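Local coordinates for protein bacteriorhodopsin (Nanosalina sp., PDB 6EYU) that probably uses light absorbed by its retinal to pump protons inward across the membrane, at residues 38-43 and 219-224; 91-96 and 146-151; 175-180 and 207-212. All blocks are in the same frame, centred on the assembly; numbering follows the deposited sequence.

Contact 1 of 3, residues 38-43 and 219-224. With MUN ([(2~{S})-2,3-bis(oxidanyl)propyl] (~{E})-undec-2-enoate), chain L; MUN ([(2~{S})-2,3-bis(oxidanyl)propyl] (~{E})-undec-2-enoate), chain T.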
loop_
_atom_site.group_PDB
_atom_site.type_symbol
_atom_site.label_atom_id
_atom_site.label_comp_id
_atom_site.label_asym_id
_atom_site.label_seq_id
_atom_site.Cartn_x
_atom_site.Cartn_y
_atom_site.Cartn_z
ATOM N N LEU A 38 -24.330 17.924 -7.606
ATOM C CA LEU A 38 -24.588 17.249 -8.874
ATOM C C LEU A 38 -25.415 15.984 -8.663
ATOM O O LEU A 38 -25.697 15.253 -9.611
ATOM C CB LEU A 38 -23.270 16.893 -9.564
ATOM C CG LEU A 38 -22.803 17.831 -10.679
ATOM C CD1 LEU A 38 -23.273 19.257 -10.432
ATOM C CD2 LEU A 38 -21.289 17.777 -10.807
ATOM N N ASP A 39 -25.713 15.680 -7.403
ATOM C CA ASP A 39 -26.258 14.377 -7.039
ATOM C C ASP A 39 -25.425 13.261 -7.664
ATOM O O ASP A 39 -25.935 12.448 -8.434
ATOM C CB ASP A 39 -27.719 14.269 -7.481
ATOM C CG ASP A 39 -28.682 14.807 -6.439
ATOM O OD1 ASP A 39 -28.944 16.029 -6.450
ATOM O OD2 ASP A 39 -29.034 14.048 -5.513
ATOM N N VAL A 40 -24.112 13.401 -7.521
ATOM C CA VAL A 40 -23.169 12.338 -7.845
ATOM C C VAL A 40 -22.582 11.785 -6.551
ATOM O O VAL A 40 -22.316 12.541 -5.617
ATOM C CB VAL A 40 -22.012 12.881 -8.705
ATOM C CG1 VAL A 40 -20.837 11.915 -8.693
ATOM C CG2 VAL A 40 -22.480 13.155 -10.126
ATOM N N PRO A 41 -22.381 10.460 -6.486
ATOM C CA PRO A 41 -22.000 9.886 -5.203
ATOM C C PRO A 41 -20.706 10.478 -4.655
ATOM O O PRO A 41 -19.705 10.549 -5.367
ATOM C CB PRO A 41 -21.820 8.405 -5.529
ATOM C CG PRO A 41 -22.778 8.154 -6.642
ATOM C CD PRO A 41 -22.909 9.442 -7.412
ATOM N N GLN A 42 -20.704 10.786 -3.362
ATOM C CA GLN A 42 -19.608 11.523 -2.745
ATOM C C GLN A 42 -18.273 10.848 -3.039
ATOM O O GLN A 42 -17.235 11.506 -3.101
ATOM C CB GLN A 42 -19.824 11.616 -1.233
ATOM C CG GLN A 42 -18.896 12.593 -0.530
ATOM C CD GLN A 42 -19.029 14.008 -1.059
ATOM O OE1 GLN A 42 -20.137 14.501 -1.270
ATOM N NE2 GLN A 42 -17.899 14.683 -1.231
ATOM N N LYS A 43 -18.310 9.535 -3.242
ATOM C CA LYS A 43 -17.088 8.751 -3.388
ATOM C C LYS A 43 -16.279 9.232 -4.587
ATOM O O LYS A 43 -15.050 9.286 -4.536
ATOM C CB LYS A 43 -17.420 7.265 -3.544
ATOM C CG LYS A 43 -18.353 6.951 -4.703
ATOM C CD LYS A 43 -18.273 5.484 -5.097
ATOM C CE LYS A 43 -19.451 4.694 -4.548
ATOM N NZ LYS A 43 -20.445 4.366 -5.608
ATOM N N LEU A 219 -14.856 16.002 -15.829
ATOM C CA LEU A 219 -15.459 15.271 -16.937
ATOM C C LEU A 219 -16.260 14.080 -16.417
ATOM O O LEU A 219 -17.383 13.835 -16.857
ATOM C CB LEU A 219 -14.370 14.786 -17.895
ATOM C CG LEU A 219 -14.746 14.661 -19.373
ATOM C CD1 LEU A 219 -14.582 13.223 -19.838
ATOM C CD2 LEU A 219 -16.162 15.153 -19.627
ATOM N N ASP A 220 -15.697 13.379 -15.440
ATOM C CA ASP A 220 -16.286 12.140 -14.943
ATOM C C ASP A 220 -17.589 12.426 -14.206
ATOM O O ASP A 220 -18.595 11.747 -14.416
ATOM C CB ASP A 220 -15.307 11.426 -14.009
ATOM C CG ASP A 220 -15.911 10.195 -13.362
ATOM O OD1 ASP A 220 -16.561 9.404 -14.079
ATOM O OD2 ASP A 220 -15.663 9.973 -12.159
ATOM N N MET A 221 -17.576 13.460 -13.372
ATOM C CA MET A 221 -18.675 13.711 -12.448
ATOM C C MET A 221 -19.836 14.384 -13.170
ATOM O O MET A 221 -21.001 14.107 -12.879
ATOM C CB MET A 221 -18.200 14.590 -11.289
ATOM C CG MET A 221 -17.289 13.872 -10.307
ATOM S SD MET A 221 -17.197 14.694 -8.706
ATOM C CE MET A 221 -15.476 15.192 -8.684
ATOM N N TYR A 222 -19.516 15.147 -14.209
ATOM C CA TYR A 222 -20.537 15.812 -15.012
ATOM C C TYR A 222 -21.210 14.831 -15.970
ATOM O O TYR A 222 -22.419 14.900 -16.190
ATOM C CB TYR A 222 -19.926 16.977 -15.794
ATOM C CG TYR A 222 -19.952 18.294 -15.049
ATOM C CD1 TYR A 222 -21.115 19.048 -14.972
ATOM C CD2 TYR A 222 -18.815 18.779 -14.415
ATOM C CE1 TYR A 222 -21.145 20.250 -14.289
ATOM C CE2 TYR A 222 -18.836 19.977 -13.726
ATOM C CZ TYR A 222 -20.002 20.709 -13.669
ATOM O OH TYR A 222 -20.026 21.906 -12.989
ATOM N N LEU A 223 -20.437 13.876 -16.482
ATOM C CA LEU A 223 -20.969 12.873 -17.399
ATOM C C LEU A 223 -21.971 11.968 -16.687
ATOM O O LEU A 223 -23.033 11.659 -17.227
ATOM C CB LEU A 223 -19.833 12.029 -17.985
ATOM C CG LEU A 223 -19.581 12.201 -19.484
ATOM C CD1 LEU A 223 -19.707 13.661 -19.889
ATOM C CD2 LEU A 223 -18.212 11.653 -19.862
ATOM N N ILE A 224 -21.584 11.474 -15.515
ATOM C CA ILE A 224 -22.501 10.743 -14.646
ATOM C C ILE A 224 -23.740 11.581 -14.354
ATOM O O ILE A 224 -24.868 11.148 -14.592
ATOM C CB ILE A 224 -21.827 10.382 -13.310
ATOM C CG1 ILE A 224 -20.862 9.211 -13.502
ATOM C CG2 ILE A 224 -22.874 10.042 -12.260
ATOM C CD1 ILE A 224 -19.880 9.038 -12.365
HETATM C CAR MUN L . -8.607 24.234 -12.624
HETATM C CAQ MUN L . -9.840 24.048 -13.509
HETATM C CAP MUN L . -9.543 22.998 -14.580
HETATM C CAO MUN L . -10.469 23.217 -15.777
HETATM C CAN MUN L . -11.061 21.878 -16.215
HETATM C CAM MUN L . -12.584 21.926 -16.072
HETATM C CAK MUN L . -13.232 21.635 -17.426
HETATM C CAH MUN L . -13.643 20.162 -17.480
HETATM C CAF MUN L . -14.838 19.991 -18.421
HETATM C CAC MUN L . -16.149 19.578 -17.746
HETATM C CAA MUN L . -17.318 19.315 -18.699
HETATM O OAD MUN L . -17.364 19.856 -19.804
HETATM O OAB MUN L . -18.349 18.612 -18.158
HETATM C CAE MUN L . -19.571 18.988 -18.800
HETATM C CAG MUN L . -19.993 17.892 -19.781
HETATM O OAJ MUN L . -19.534 16.624 -19.306
HETATM C CAI MUN L . -21.519 17.872 -19.895
HETATM O OAL MUN L . -22.096 17.918 -18.589
HETATM C CAN MUN T . -14.872 29.866 -13.393
HETATM C CAM MUN T . -15.603 28.888 -14.313
HETATM C CAK MUN T . -17.062 28.762 -13.869
HETATM C CAH MUN T . -17.806 27.818 -14.816
HETATM C CAF MUN T . -19.162 27.447 -14.208
HETATM C CAC MUN T . -20.126 26.713 -15.148
HETATM C CAA MUN T . -21.245 25.919 -14.467
HETATM O OAD MUN T . -21.454 26.037 -13.259
HETATM O OAB MUN T . -22.104 25.299 -15.322
HETATM C CAE MUN T . -22.089 23.888 -15.088
HETATM C CAG MUN T . -23.417 23.457 -14.460
HETATM O OAJ MUN T . -24.284 24.590 -14.353
HETATM C CAI MUN T . -24.076 22.391 -15.337
HETATM O OAL MUN T . -25.435 22.211 -14.930
#
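At the connection between helix 14-38 and helix 42-63, Leu38 and Val40 are laid against Met221, Tyr222 and Ile224 of helix 198-230, the last long helix of the retinal-protein bundle. Asp39 is the first residue after helix 14-38 to leave helical geometry, with a positive phi (49°). The contact is apolar and buried. Leu38 brings the methyl CD2 down on the tyrosine ring: CD2 is 4.2 Å from the Tyr222 ring centroid and only 5° off the normal, which defines a CH-pi contact over the centre of one face. The same methyl also faces the helix backbone, 4.2 Å from Met221 O. Val40 splits its two methyls. CG1 is anti to the backbone N (chi1 163°) and meets Met221 CG, while CG2 serves two partners: it lies 3.3 Å from Met221 O and 3.8 Å from Ile224 CG2. The Val40 and Ile224 side chains cross at about a right angle and meet through CG2 of each. At the edge of the Tyr222 ring, near its plane, the monoacylglycerol of chain T places its CAI; Tyr222 OH is 3.5 Å from CAE of this chain T lipid. The lipid of chain L brings its ester oxygen OAB to 3.3 Å from Tyr222 CB. Tyr222 therefore spans from the interhelical packing to the lipid layer. Nearby, Leu38 O is hydrogen-bonded to His225, and Met221 also packs on Phe31 and Leu34. The arrangement is that of a short connection seated on the final helix of the seven-helix rhodopsin fold.

Contact 2 of 3, residues 91-96 and 146-151. With MUN ([(2~{S})-2,3-bis(oxidanyl)propyl] (~{E})-undec-2-enoate), chain B.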
loop_
_atom_site.group_PDB
_atom_site.type_symbol
_atom_site.label_atom_id
_atom_site.label_comp_id
_atom_site.label_asym_id
_atom_site.label_seq_id
_atom_site.Cartn_x
_atom_site.Cartn_y
_atom_site.Cartn_z
ATOM N N THR A 91 -17.551 4.201 -12.031
ATOM C CA THR A 91 -18.452 4.750 -13.035
ATOM C C THR A 91 -19.207 3.632 -13.744
ATOM O O THR A 91 -20.434 3.656 -13.832
ATOM C CB THR A 91 -17.681 5.571 -14.084
ATOM O OG1 THR A 91 -16.866 6.549 -13.427
ATOM C CG2 THR A 91 -18.645 6.266 -15.029
ATOM N N ALA A 92 -18.461 2.678 -14.291
ATOM C CA ALA A 92 -19.057 1.537 -14.973
ATOM C C ALA A 92 -19.995 0.783 -14.036
ATOM O O ALA A 92 -21.070 0.340 -14.442
ATOM C CB ALA A 92 -17.971 0.607 -15.493
ATOM N N PHE A 93 -19.568 0.612 -12.789
ATOM C CA PHE A 93 -20.339 -0.150 -11.814
ATOM C C PHE A 93 -21.610 0.599 -11.434
ATOM O O PHE A 93 -22.551 0.013 -10.897
ATOM C CB PHE A 93 -19.499 -0.418 -10.565
ATOM C CG PHE A 93 -18.463 -1.487 -10.754
ATOM C CD1 PHE A 93 -18.281 -2.080 -11.992
ATOM C CD2 PHE A 93 -17.689 -1.918 -9.690
ATOM C CE1 PHE A 93 -17.339 -3.074 -12.170
ATOM C CE2 PHE A 93 -16.744 -2.913 -9.860
ATOM C CZ PHE A 93 -16.572 -3.493 -11.101
ATOM N N HIS A 94 -21.635 1.895 -11.725
ATOM C CA HIS A 94 -22.551 2.807 -11.056
ATOM C C HIS A 94 -24.001 2.417 -11.321
ATOM O O HIS A 94 -24.849 2.506 -10.432
ATOM C CB HIS A 94 -22.304 4.242 -11.519
ATOM C CG HIS A 94 -23.165 5.254 -10.831
ATOM N ND1 HIS A 94 -23.195 5.394 -9.460
ATOM C CD2 HIS A 94 -24.103 6.102 -11.315
ATOM C CE1 HIS A 94 -24.067 6.330 -9.134
ATOM N NE2 HIS A 94 -24.633 6.776 -10.242
ATOM N N GLY A 95 -24.285 1.994 -12.549
ATOM C CA GLY A 95 -25.655 1.706 -12.955
ATOM C C GLY A 95 -25.933 0.217 -13.038
ATOM O O GLY A 95 -27.055 -0.197 -13.332
ATOM N N ALA A 96 -24.903 -0.591 -12.811
ATOM C CA ALA A 96 -24.898 -1.968 -13.299
ATOM C C ALA A 96 -25.357 -2.954 -12.229
ATOM O O ALA A 96 -25.219 -2.700 -11.031
ATOM C CB ALA A 96 -23.512 -2.343 -13.803
ATOM N N LYS A 146 -13.443 -4.094 -22.820
ATOM C CA LYS A 146 -14.347 -5.236 -22.902
ATOM C C LYS A 146 -15.152 -5.405 -21.616
ATOM O O LYS A 146 -16.278 -4.915 -21.519
ATOM C CB LYS A 146 -13.567 -6.517 -23.205
ATOM C CG LYS A 146 -14.322 -7.791 -22.863
ATOM C CD LYS A 146 -15.036 -8.359 -24.078
ATOM C CE LYS A 146 -14.527 -9.749 -24.423
ATOM N N PRO A 147 -14.632 -6.206 -20.674
ATOM C CA PRO A 147 -15.426 -6.633 -19.524
ATOM C C PRO A 147 -16.046 -5.463 -18.767
ATOM O O PRO A 147 -17.219 -5.519 -18.401
ATOM C CB PRO A 147 -14.417 -7.377 -18.639
ATOM C CG PRO A 147 -13.067 -6.993 -19.144
ATOM C CD PRO A 147 -13.242 -6.685 -20.599
ATOM N N PHE A 148 -15.292 -4.379 -18.611
ATOM C CA PHE A 148 -15.815 -3.182 -17.962
ATOM C C PHE A 148 -16.870 -2.515 -18.834
ATOM O O PHE A 148 -17.896 -2.052 -18.337
ATOM C CB PHE A 148 -14.685 -2.196 -17.661
ATOM C CG PHE A 148 -14.052 -2.398 -16.316
ATOM C CD1 PHE A 148 -14.693 -1.962 -15.168
ATOM C CD2 PHE A 148 -12.943 -3.218 -16.182
ATOM C CE1 PHE A 148 -14.178 -2.244 -13.918
ATOM C CE2 PHE A 148 -12.423 -3.508 -14.935
ATOM C CZ PHE A 148 -13.037 -3.015 -13.802
ATOM N N ARG A 149 -16.679 -2.601 -20.147
ATOM C CA ARG A 149 -17.639 -2.054 -21.096
ATOM C C ARG A 149 -18.948 -2.831 -21.043
ATOM O O ARG A 149 -20.031 -2.245 -21.055
ATOM C CB ARG A 149 -17.064 -2.101 -22.510
ATOM C CG ARG A 149 -18.022 -1.617 -23.582
ATOM C CD ARG A 149 -17.644 -2.174 -24.943
ATOM N NE ARG A 149 -18.766 -2.834 -25.600
ATOM C CZ ARG A 149 -19.122 -2.615 -26.861
ATOM N NH1 ARG A 149 -20.117 -3.305 -27.402
ATOM N NH2 ARG A 149 -18.472 -1.715 -27.586
ATOM N N GLU A 150 -18.843 -4.155 -20.981
ATOM C CA GLU A 150 -20.017 -5.010 -20.863
ATOM C C GLU A 150 -20.816 -4.654 -19.616
ATOM O O GLU A 150 -22.047 -4.650 -19.635
ATOM C CB GLU A 150 -19.599 -6.480 -20.811
ATOM C CG GLU A 150 -19.206 -7.053 -22.163
ATOM C CD GLU A 150 -18.829 -8.519 -22.085
ATOM O OE1 GLU A 150 -19.415 -9.242 -21.252
ATOM O OE2 GLU A 150 -17.918 -8.939 -22.828
ATOM N N ILE A 151 -20.109 -4.370 -18.526
ATOM C CA ILE A 151 -20.754 -4.084 -17.251
ATOM C C ILE A 151 -21.427 -2.715 -17.285
ATOM O O ILE A 151 -22.510 -2.535 -16.728
ATOM C CB ILE A 151 -19.743 -4.115 -16.092
ATOM C CG1 ILE A 151 -19.268 -5.547 -15.839
ATOM C CG2 ILE A 151 -20.367 -3.538 -14.830
ATOM C CD1 ILE A 151 -18.011 -5.634 -15.003
HETATM C CAP MUN B . -3.846 -3.757 -29.169
HETATM C CAO MUN B . -5.190 -4.109 -28.528
HETATM C CAN MUN B . -5.013 -4.246 -27.015
HETATM C CAM MUN B . -6.344 -3.956 -26.319
HETATM C CAK MUN B . -7.394 -4.961 -26.793
HETATM C CAH MUN B . -8.631 -4.222 -27.309
HETATM C CAF MUN B . -9.859 -5.127 -27.138
HETATM C CAC MUN B . -11.217 -4.518 -27.513
HETATM C CAA MUN B . -12.342 -5.528 -27.766
HETATM O OAD MUN B . -12.181 -6.723 -27.514
HETATM O OAB MUN B . -13.548 -4.980 -28.077
HETATM C CAE MUN B . -14.481 -6.023 -28.386
HETATM C CAG MUN B . -15.816 -5.744 -27.690
HETATM O OAJ MUN B . -16.622 -4.906 -28.524
HETATM C CAI MUN B . -16.546 -7.065 -27.437
HETATM O OAL MUN B . -17.929 -6.805 -27.182
#
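The rings of Phe93 and Phe148 lie side by side with near-parallel planes where the end of helix 72-93 faces the short helix 147-152, at one end of the seven-helix rhodopsin bundle. The planes are 15° apart, but the centroids are 5.7 Å apart, displaced so far that little of one ring lies over the other. The closest approach is Phe93 CE1 to Phe148 CE1, 3.7 Å, and Phe93 CZ also nears Phe148 CE1. In Phe93, CG is anti to the carbonyl carbon (chi1 -75°), and chi2 near zero (4°) puts CA nearly in the ring plane with CD1 on its side; CD1 and CE1 are the ring atoms that face Ile151. The isoleucine CG2 is 3.8 Å from Phe93 CD1, and its CD1 approaches Phe93 CE1, so Ile151 straddles one ring bond. Ala92 comes at Phe148 differently: its CB sits near the plane of that ring, at the edge, 4.2 Å from CD1. All five touching residues are buried, and the side chains meet through carbon, though Ala92 CB and Ala96 CB also come up against the carbonyl oxygens of Phe148 and Ile151. Leu104 of helix 101-124 also packs on Phe93, while Leu103 and Leu107 of that helix pack on Phe148, tying both rings to a third helix. On the outer side of helix 147-152, the glycerol hydroxyl OAJ of a monoacylglycerol stands 3.7 Å above the Arg149 guanidinium plane, over its centre, while Arg149 NE forms a salt bridge with Glu153. A type I beta turn from Phe93 to Ala96 brings Ala96 back to Ile151. There Ala96 CB faces two atoms of one residue, 3.5 Å from Ile151 CG2 and 3.1 Å from Ile151 O.

Contact 3 of 3, residues 175-180 and 207-212. With RET (retinal), chain D; MUN ([(2~{S})-2,3-bis(oxidanyl)propyl] (~{E})-undec-2-enoate), chain S.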
loop_
_atom_site.group_PDB
_atom_site.type_symbol
_atom_site.label_atom_id
_atom_site.label_comp_id
_atom_site.label_asym_id
_atom_site.label_seq_id
_atom_site.Cartn_x
_atom_site.Cartn_y
_atom_site.Cartn_z
ATOM N N LEU A 175 -1.827 5.899 -23.146
ATOM C CA LEU A 175 -0.873 5.339 -24.096
ATOM C C LEU A 175 0.219 6.350 -24.432
ATOM O O LEU A 175 1.307 5.977 -24.869
ATOM C CB LEU A 175 -1.589 4.905 -25.374
ATOM C CG LEU A 175 -2.657 3.828 -25.183
ATOM C CD1 LEU A 175 -3.595 3.781 -26.379
ATOM C CD2 LEU A 175 -2.011 2.471 -24.948
ATOM N N SER A 176 -0.078 7.628 -24.228
ATOM C CA SER A 176 0.855 8.691 -24.584
ATOM C C SER A 176 2.079 8.663 -23.676
ATOM O O SER A 176 3.167 9.077 -24.077
ATOM C CB SER A 176 0.168 10.056 -24.496
ATOM O OG SER A 176 -0.130 10.390 -23.151
ATOM N N TYR A 177 1.919 8.087 -22.488
ATOM C CA TYR A 177 2.906 8.244 -21.425
ATOM C C TYR A 177 4.134 7.376 -21.679
ATOM O O TYR A 177 5.264 7.862 -21.613
ATOM C CB TYR A 177 2.294 7.895 -20.067
ATOM C CG TYR A 177 1.416 8.986 -19.494
ATOM C CD1 TYR A 177 1.951 9.989 -18.697
ATOM C CD2 TYR A 177 0.052 9.011 -19.751
ATOM C CE1 TYR A 177 1.153 10.993 -18.182
ATOM C CE2 TYR A 177 -0.755 10.006 -19.233
ATOM C CZ TYR A 177 -0.197 11.003 -18.462
ATOM O OH TYR A 177 -0.996 11.997 -17.945
ATOM N N PRO A 178 3.919 6.085 -21.974
ATOM C CA PRO A 178 5.032 5.220 -22.357
ATOM C C PRO A 178 5.721 5.691 -23.632
ATOM O O PRO A 178 6.897 5.397 -23.845
ATOM C CB PRO A 178 4.371 3.851 -22.575
ATOM C CG PRO A 178 2.908 4.119 -22.692
ATOM C CD PRO A 178 2.647 5.349 -21.881
ATOM N N THR A 179 5.031 6.525 -24.405
ATOM C CA THR A 179 5.608 7.099 -25.614
ATOM C C THR A 179 6.559 8.242 -25.275
ATOM O O THR A 179 7.722 8.231 -25.678
ATOM C CB THR A 179 4.515 7.624 -26.564
ATOM O OG1 THR A 179 3.561 6.586 -26.822
ATOM C CG2 THR A 179 5.128 8.086 -27.878
ATOM N N VAL A 180 6.070 9.215 -24.511
ATOM C CA VAL A 180 6.898 10.340 -24.090
ATOM C C VAL A 180 8.070 9.858 -23.241
ATOM O O VAL A 180 9.203 10.306 -23.419
ATOM C CB VAL A 180 6.089 11.372 -23.282
ATOM C CG1 VAL A 180 5.040 10.677 -22.426
ATOM C CG2 VAL A 180 7.016 12.216 -22.422
ATOM N N VAL A 207 1.396 18.639 -18.786
ATOM C CA VAL A 207 0.198 18.956 -19.553
ATOM C C VAL A 207 -0.680 17.721 -19.734
ATOM O O VAL A 207 -1.907 17.817 -19.716
ATOM C CB VAL A 207 0.550 19.527 -20.940
ATOM C CG1 VAL A 207 1.199 18.458 -21.806
ATOM C CG2 VAL A 207 -0.694 20.086 -21.612
ATOM N N LEU A 208 -0.049 16.561 -19.882
ATOM C CA LEU A 208 -0.785 15.320 -20.098
ATOM C C LEU A 208 -1.505 14.889 -18.824
ATOM O O LEU A 208 -2.643 14.421 -18.878
ATOM C CB LEU A 208 0.159 14.211 -20.569
ATOM C CG LEU A 208 0.591 14.297 -22.035
ATOM C CD1 LEU A 208 1.713 13.312 -22.324
ATOM C CD2 LEU A 208 -0.592 14.052 -22.960
ATOM N N PRO A 209 -0.843 15.052 -17.668
ATOM C CA PRO A 209 -1.517 14.756 -16.409
ATOM C C PRO A 209 -2.623 15.749 -16.067
ATOM O O PRO A 209 -3.602 15.380 -15.419
ATOM C CB PRO A 209 -0.386 14.838 -15.385
ATOM C CG PRO A 209 0.827 14.436 -16.148
ATOM C CD PRO A 209 0.622 14.952 -17.546
ATOM N N PHE A 210 -2.475 16.993 -16.511
ATOM C CA PHE A 210 -3.536 17.982 -16.357
ATOM C C PHE A 210 -4.841 17.453 -16.943
ATOM O O PHE A 210 -5.904 17.590 -16.335
ATOM C CB PHE A 210 -3.155 19.296 -17.042
ATOM C CG PHE A 210 -4.191 20.375 -16.895
ATOM C CD1 PHE A 210 -4.364 21.025 -15.684
ATOM C CD2 PHE A 210 -5.083 20.638 -17.922
ATOM C CE1 PHE A 210 -5.372 21.956 -15.518
ATOM C CE2 PHE A 210 -6.079 21.583 -17.769
ATOM C CZ PHE A 210 -6.225 22.243 -16.565
ATOM N N PHE A 211 -4.739 16.766 -18.076
ATOM C CA PHE A 211 -5.921 16.292 -18.785
ATOM C C PHE A 211 -6.437 14.985 -18.187
ATOM O O PHE A 211 -7.622 14.666 -18.309
ATOM C CB PHE A 211 -5.614 16.107 -20.273
ATOM C CG PHE A 211 -5.683 17.381 -21.067
ATOM C CD1 PHE A 211 -6.905 17.879 -21.490
ATOM C CD2 PHE A 211 -4.553 18.162 -21.241
ATOM C CE1 PHE A 211 -6.989 19.106 -22.121
ATOM C CE2 PHE A 211 -4.627 19.381 -21.890
ATOM C CZ PHE A 211 -5.847 19.854 -22.328
ATOM N N CYS A 212 -5.576 14.283 -17.456
ATOM C CA CYS A 212 -5.916 12.957 -16.943
ATOM C C CYS A 212 -6.371 13.016 -15.486
ATOM O O CYS A 212 -6.857 12.026 -14.938
ATOM C CB CYS A 212 -4.721 12.012 -17.074
ATOM S SG CYS A 212 -4.176 11.734 -18.775
HETATM C C1 RET D . 5.509 4.038 -17.552
HETATM C C2 RET D . 6.670 3.054 -17.383
HETATM C C3 RET D . 6.994 2.336 -18.693
HETATM C C4 RET D . 5.825 1.449 -19.111
HETATM C C5 RET D . 4.499 2.197 -18.960
HETATM C C6 RET D . 4.338 3.368 -18.282
HETATM C C7 RET D . 3.030 3.995 -18.251
HETATM C C8 RET D . 2.821 5.140 -17.544
HETATM C C9 RET D . 1.487 5.677 -17.447
HETATM C C10 RET D . 1.244 6.869 -16.770
HETATM C C11 RET D . -0.007 7.519 -16.685
HETATM C C12 RET D . 0.082 8.638 -15.864
HETATM C C13 RET D . -1.000 9.448 -15.452
HETATM C C14 RET D . -0.778 10.542 -14.606
HETATM C C15 RET D . -1.754 11.356 -14.039
HETATM C C16 RET D . 5.008 4.486 -16.178
HETATM C C17 RET D . 5.958 5.251 -18.369
HETATM C C18 RET D . 3.270 1.596 -19.645
HETATM C C19 RET D . 0.330 4.951 -18.135
HETATM C C20 RET D . -2.413 9.144 -15.955
HETATM C CAR MUN S . -2.477 17.534 -25.518
HETATM C CAQ MUN S . -1.363 18.469 -25.991
HETATM C CAP MUN S . -0.004 17.807 -25.756
HETATM C CAO MUN S . 1.004 18.878 -25.334
HETATM C CAN MUN S . 2.426 18.340 -25.485
HETATM C CAM MUN S . 3.372 19.183 -24.626
HETATM C CAK MUN S . 4.404 19.874 -25.520
HETATM C CAH MUN S . 5.780 19.257 -25.262
HETATM C CAF MUN S . 6.743 19.617 -26.400
HETATM C CAC MUN S . 6.981 18.515 -27.449
HETATM C CAA MUN S . 7.982 18.799 -28.583
HETATM O OAD MUN S . 8.241 19.957 -28.910
HETATM O OAB MUN S . 8.358 17.709 -29.306
HETATM C CAE MUN S . 8.707 18.119 -30.634
HETATM C CAG MUN S . 10.205 17.908 -30.863
HETATM O OAJ MUN S . 10.853 17.684 -29.608
HETATM C CAI MUN S . 10.416 16.694 -31.770
HETATM O OAL MUN S . 11.370 17.018 -32.786
#
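The Tyr177 ring carries retinal over one face, with Pro209 CG and Cys212 SG at its edge, in the chromophore pocket of a microbial rhodopsin fold. The retinal atom C11 stands 3.3 Å above the ring plane, over its centre. The ring runs along the polyene: Tyr177 CB is nearest C9, and Tyr177 CZ lies 3.5 Å from C13. Its CG is anti to the carbonyl carbon (chi1 -78°), and the near-perpendicular chi2 sets the ring flat against the chain of double bonds. At the edge, Cys212 SG lies 5.1 Å from the Tyr177 ring centroid and 90° off the normal, an in-plane sulfur-aromatic contact. With an alanine here, the polyene would probably lose its flat cover from C9 to C13, and the sulfur of Cys212 would be left without its aromatic edge. The phenol oxygen pushes into the turn at the proline of helix 198-230, where Tyr177 OH is 3.1 Å from Pro209 N; a proline nitrogen carries no N-H, so this is a contact and not a hydrogen bond. The two helical segments are nearly antiparallel, at 167° with axes 11.1 Å apart, and the wide gap is bridged chiefly by the tyrosine. Both are kinked at a proline, Pro178 and Pro209, and each of these prolines also touches retinal: Pro178 CB meets the ring methyl C18, and Pro209 CB lies 4.0 Å from C15, the end of the chain. Segment 207-212 of helix 198-230 also contains a wider pi-type turn at 210-212. Beyond the tyrosine, Ser176 gives its hydroxyl to Phe173 O, and its OG faces the fork of the leucine, 3.6 Å from Leu208 CD1 and 3.7 Å from Leu208 CD2.

In the fold
Contacts 1 and 2 form one continuous region at one end of the bundle, with centres 16 Å apart. They touch through a probable hydrogen bond, Asp220 OD1 to Thr91 OG1 at 2.9 Å, and through Pro41 CG packed on His94 CE1 at 3.3 Å. Contact 3 lies deeper, about 8 Å from the centre of the chain, and is the one that meets retinal; its centre is about 23 Å from that of contact 1 and 24 Å from that of contact 2. Helix 198-230 is shared by contacts 1 and 3, so the same helix that lines the retinal pocket also receives the 38-43 connection near its far end. Helix 157-183, used by contact 3, follows helix 147-152 of contact 2 in the chain.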